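Protein Ves (Pseudomonas fluorescens, PDB 5V00) is a bicupin protein, HutD, of undefined biochemical role that is involved in histidine utilization. Local coordinates at residues F139-Q143 and V169-L175; V147-A151 and K160-H164. One frame throughout, in Å; residues are numbered along the deposited sequence.

Contact 1. Residues F139-Q143 and V169-L175; sequences FSTAQ and VDGNAGL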
# COMPACT_ATOMS: atom_id res chain seq x y z
N PHE B 139 4.01 -12.30 -21.44
CA PHE B 139 4.35 -10.96 -21.94
C PHE B 139 3.08 -10.15 -21.88
O PHE B 139 2.02 -10.61 -22.38
CB PHE B 139 4.89 -10.95 -23.37
CG PHE B 139 6.10 -11.80 -23.54
CD1 PHE B 139 6.01 -13.19 -23.56
CD2 PHE B 139 7.31 -11.24 -23.73
CE1 PHE B 139 7.12 -14.00 -23.68
CE2 PHE B 139 8.49 -12.06 -23.90
CZ PHE B 139 8.36 -13.43 -23.88
N SER B 140 3.17 -8.93 -21.35
CA SER B 140 1.99 -8.10 -21.24
C SER B 140 2.27 -6.62 -21.37
O SER B 140 3.25 -6.13 -20.78
CB SER B 140 1.27 -8.38 -19.94
OG SER B 140 0.08 -7.61 -19.90
N THR B 141 1.36 -5.90 -22.07
CA THR B 141 1.40 -4.48 -22.12
C THR B 141 0.59 -3.81 -21.00
O THR B 141 0.48 -2.57 -20.98
CB THR B 141 0.87 -3.96 -23.46
OG1 THR B 141 -0.52 -4.31 -23.59
CG2 THR B 141 1.66 -4.44 -24.66
N ALA B 142 -0.01 -4.56 -20.12
CA ALA B 142 -0.94 -4.02 -19.15
C ALA B 142 -0.22 -2.99 -18.26
O ALA B 142 0.99 -3.11 -17.94
CB ALA B 142 -1.53 -5.09 -18.28
N GLN B 143 -0.98 -1.96 -17.88
CA GLN B 143 -0.37 -0.92 -17.08
C GLN B 143 -0.05 -1.36 -15.66
O GLN B 143 0.99 -0.92 -15.07
CB GLN B 143 -1.31 0.27 -16.94
CG GLN B 143 -1.61 1.06 -18.16
CD GLN B 143 -2.84 2.03 -17.86
OE1 GLN B 143 -3.59 2.01 -16.74
NE2 GLN B 143 -3.05 2.88 -18.86
N VAL B 169 3.25 -4.37 -10.19
CA VAL B 169 4.02 -3.57 -11.15
C VAL B 169 3.07 -2.47 -11.56
O VAL B 169 1.87 -2.68 -11.92
CB VAL B 169 4.45 -4.35 -12.39
CG1 VAL B 169 5.21 -3.39 -13.34
CG2 VAL B 169 5.18 -5.56 -12.05
N ASP B 170 3.52 -1.22 -11.56
CA ASP B 170 2.67 -0.06 -11.95
C ASP B 170 3.38 0.74 -13.03
O ASP B 170 4.59 0.68 -13.15
CB ASP B 170 2.51 0.95 -10.84
CG ASP B 170 1.43 0.64 -9.87
OD1 ASP B 170 0.32 0.21 -10.29
OD2 ASP B 170 1.70 1.00 -8.66
N GLY B 171 2.60 1.50 -13.77
CA GLY B 171 3.16 2.41 -14.81
C GLY B 171 3.89 1.76 -15.93
O GLY B 171 4.77 2.31 -16.56
N ASN B 172 3.50 0.54 -16.27
CA ASN B 172 4.16 -0.09 -17.40
C ASN B 172 3.71 0.53 -18.69
O ASN B 172 2.47 0.76 -18.86
CB ASN B 172 3.77 -1.56 -17.40
CG ASN B 172 4.31 -2.28 -18.59
OD1 ASN B 172 5.54 -2.18 -18.80
ND2 ASN B 172 3.49 -3.15 -19.24
N ALA B 173 4.68 0.78 -19.58
CA ALA B 173 4.39 1.36 -20.85
C ALA B 173 5.06 0.67 -22.06
O ALA B 173 5.06 1.20 -23.14
CB ALA B 173 4.76 2.82 -20.84
N GLY B 174 5.50 -0.55 -21.92
CA GLY B 174 6.00 -1.35 -23.03
C GLY B 174 5.55 -2.80 -22.84
O GLY B 174 4.54 -3.05 -22.15
N LEU B 175 6.27 -3.77 -23.41
CA LEU B 175 5.87 -5.15 -23.24
C LEU B 175 6.70 -5.76 -22.14
O LEU B 175 7.91 -6.03 -22.34
CB LEU B 175 6.10 -5.95 -24.54
CG LEU B 175 5.56 -7.38 -24.58
CD1 LEU B 175 4.04 -7.42 -24.53
CD2 LEU B 175 6.07 -8.09 -25.85
O HOH W 1 2.32 -0.83 -22.31
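The flat amide of N172 meets the 139-143 turn with its edge: the carbonyl oxygen of A142 lies almost in the amide plane, only 4° out of it, where ND2 donates to A142 O over 2.8 Å. Seen from the acceptor the approach is less regular, because the donor stands above the carbonyl plane, 37° out of it. This bond uses the N-H on the CB side; the second N-H of ND2 is shared weakly between S140 O, at 3.4 Å, and G174 O of its own segment. CG of N172 lies anti to the backbone N (chi1 176°), which turns the amide toward the carbonyls of 140-142. Separately, N172 N donates to Q143 O at 3.1 Å, nearly straight and on a lone pair in the carbonyl plane. The F139 ring is met obliquely by CD2 of L175. The branched end of L175 does most of the apolar work: CD1 lies 3.8 Å from F139 CB and also 3.8 Å from T141 CG2, and it rests against the backbone at S140 N. Between these groups T141 CA sends a CH...O contact to G174 O, and one water donates to both T141 O and G174 O. The turn has its own brace, an ST turn in which S140 OG accepts from A142 N at 3.1 Å; S140 OG is also hydrogen-bonded to E188, and Q143 OE1 to the backbone of Q191. The contact thus joins two connections between strands at one end of a cupin domain. A neutral amide and the backbone N-H of the same asparagine satisfy main-chain carbonyls of the facing segment, with A142 O and Q143 O taking the two sound bonds.

Contact 2. Residues V147-A151 and K160-H164; sequences VFSVA and KLGHH
The rings of F148 and H164 lie nearly parallel, their planes 12° apart, but are slid so far that they barely overlap, with centroids 5.6 Å from each other. The touching is therefore done by the rim of the phenyl group: CZ of F148 comes to 3.8 Å from CD2 of H164, and CE1 packs against H164 CA and O. At the edge of the imidazole, in its plane, sits S149 O, which also accepts from H164 N at 2.8 Å; that donor stands 38° out of the carbonyl plane. The H163 ring instead lies against the main chain of 150-151, with A151 C over one face, offset toward the rim, and CE1 3.2 Å from V150 O. S149 points its hydroxyl between the segments, OG anti to the backbone N at chi1 173°. There OG accepts from A151 N over 3.1 Å, making an ST turn, while G162 O at 3.0 Å and L161 O, farther off, compete for its single proton, both in weak geometry. Beyond it the side chains of L161 and V147 cross at about a right angle, and CD1 of L161 reaches V147 O at 3.5 Å. F148 also stacks on F116, and both F148 and H164 touch I73 of strand 67-74, so the contact abuts the N-terminal half of the bicupin; H164 O is hydrogen-bonded to Y19. A formate lies close to G162, probably taken from the crystallisation liquor. Chemically, H164 is held by its backbone N-H to S149 O and by the offset phenyl ring, H163 by packing over the A151 carbonyl carbon, whereas the serine hydroxyl meets a cluster of main-chain groups where the strand gives way to loop.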
# COMPACT_ATOMS: atom_id res chain seq x y z
N VAL B 147 0.50 -9.89 -8.66
CA VAL B 147 0.81 -11.31 -8.39
C VAL B 147 0.54 -11.58 -6.94
O VAL B 147 1.27 -11.14 -6.08
CB VAL B 147 2.26 -11.74 -8.76
CG1 VAL B 147 2.48 -13.20 -8.53
CG2 VAL B 147 2.58 -11.41 -10.20
N PHE B 148 -0.51 -12.38 -6.65
CA PHE B 148 -0.95 -12.67 -5.28
C PHE B 148 -0.64 -14.11 -4.94
O PHE B 148 -1.15 -15.03 -5.60
CB PHE B 148 -2.46 -12.44 -5.16
CG PHE B 148 -3.05 -12.77 -3.82
CD1 PHE B 148 -2.89 -11.90 -2.75
CD2 PHE B 148 -3.78 -13.93 -3.63
CE1 PHE B 148 -3.38 -12.20 -1.51
CE2 PHE B 148 -4.23 -14.29 -2.40
CZ PHE B 148 -4.13 -13.39 -1.33
N SER B 149 0.22 -14.33 -3.96
CA SER B 149 0.68 -15.66 -3.56
C SER B 149 -0.27 -16.44 -2.65
O SER B 149 -0.80 -15.85 -1.68
CB SER B 149 2.01 -15.52 -2.81
OG SER B 149 2.41 -16.76 -2.27
N VAL B 150 -0.45 -17.74 -2.92
CA VAL B 150 -1.10 -18.62 -1.97
C VAL B 150 -0.14 -19.75 -1.60
O VAL B 150 -0.58 -20.86 -1.37
CB VAL B 150 -2.49 -19.11 -2.46
CG1 VAL B 150 -3.48 -17.94 -2.59
CG2 VAL B 150 -2.39 -19.86 -3.76
N ALA B 151 1.15 -19.46 -1.59
CA ALA B 151 2.16 -20.50 -1.31
C ALA B 151 3.23 -19.94 -0.43
O ALA B 151 3.37 -18.70 -0.29
CB ALA B 151 2.79 -21.02 -2.58
N LYS B 160 10.46 -12.70 -3.48
CA LYS B 160 9.90 -13.88 -2.94
C LYS B 160 8.69 -13.53 -2.09
O LYS B 160 8.77 -12.84 -1.06
CB LYS B 160 10.94 -14.62 -2.09
CG LYS B 160 12.10 -15.15 -2.91
CD LYS B 160 13.03 -15.95 -2.01
CE LYS B 160 14.13 -16.58 -2.88
NZ LYS B 160 15.08 -17.37 -2.05
N LEU B 161 7.53 -14.04 -2.49
CA LEU B 161 6.29 -13.78 -1.85
C LEU B 161 5.84 -14.97 -1.04
O LEU B 161 5.72 -16.10 -1.54
CB LEU B 161 5.23 -13.51 -2.90
CG LEU B 161 5.53 -12.51 -3.99
CD1 LEU B 161 4.31 -12.40 -4.88
CD2 LEU B 161 5.76 -11.17 -3.30
N GLY B 162 5.55 -14.75 0.25
CA GLY B 162 4.93 -15.72 1.06
C GLY B 162 3.44 -15.69 0.99
O GLY B 162 2.86 -14.99 0.12
N HIS B 163 2.75 -16.48 1.87
CA HIS B 163 1.30 -16.59 1.79
C HIS B 163 0.59 -15.26 1.89
O HIS B 163 0.79 -14.51 2.87
CB HIS B 163 0.69 -17.52 2.90
CG HIS B 163 0.75 -18.95 2.58
ND1 HIS B 163 -0.29 -19.61 1.96
CD2 HIS B 163 1.74 -19.86 2.75
CE1 HIS B 163 0.05 -20.89 1.81
NE2 HIS B 163 1.28 -21.06 2.23
N HIS B 164 -0.13 -14.89 0.86
CA HIS B 164 -0.98 -13.70 0.76
C HIS B 164 -0.23 -12.39 0.61
O HIS B 164 -0.86 -11.35 0.57
CB HIS B 164 -1.99 -13.58 1.88
CG HIS B 164 -2.78 -14.84 2.08
ND1 HIS B 164 -3.53 -15.06 3.22
CD2 HIS B 164 -2.94 -15.92 1.28
CE1 HIS B 164 -4.15 -16.24 3.09
NE2 HIS B 164 -3.81 -16.78 1.93

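In the fold
The two contacts lie about 21 Å apart, centre to centre, and both belong to the C-terminal half of the bicupin. Along the chain the order is 139-143, 147-151, 160-164 and 169-175, with contact 2 wholly between the segments of contact 1. Strands 144-149 and 166-170 are antiparallel neighbours in one five-stranded sheet; strands 135-140 and 159-161 are the outermost strands of a four-stranded one. Each contact thus pairs a segment from one sheet with a segment from the other. Together they join these sheets at separate places: contact 1 at the outer end, about 19 Å from the chain centre, and contact 2, at about 13 Å, on the side facing the other cupin half.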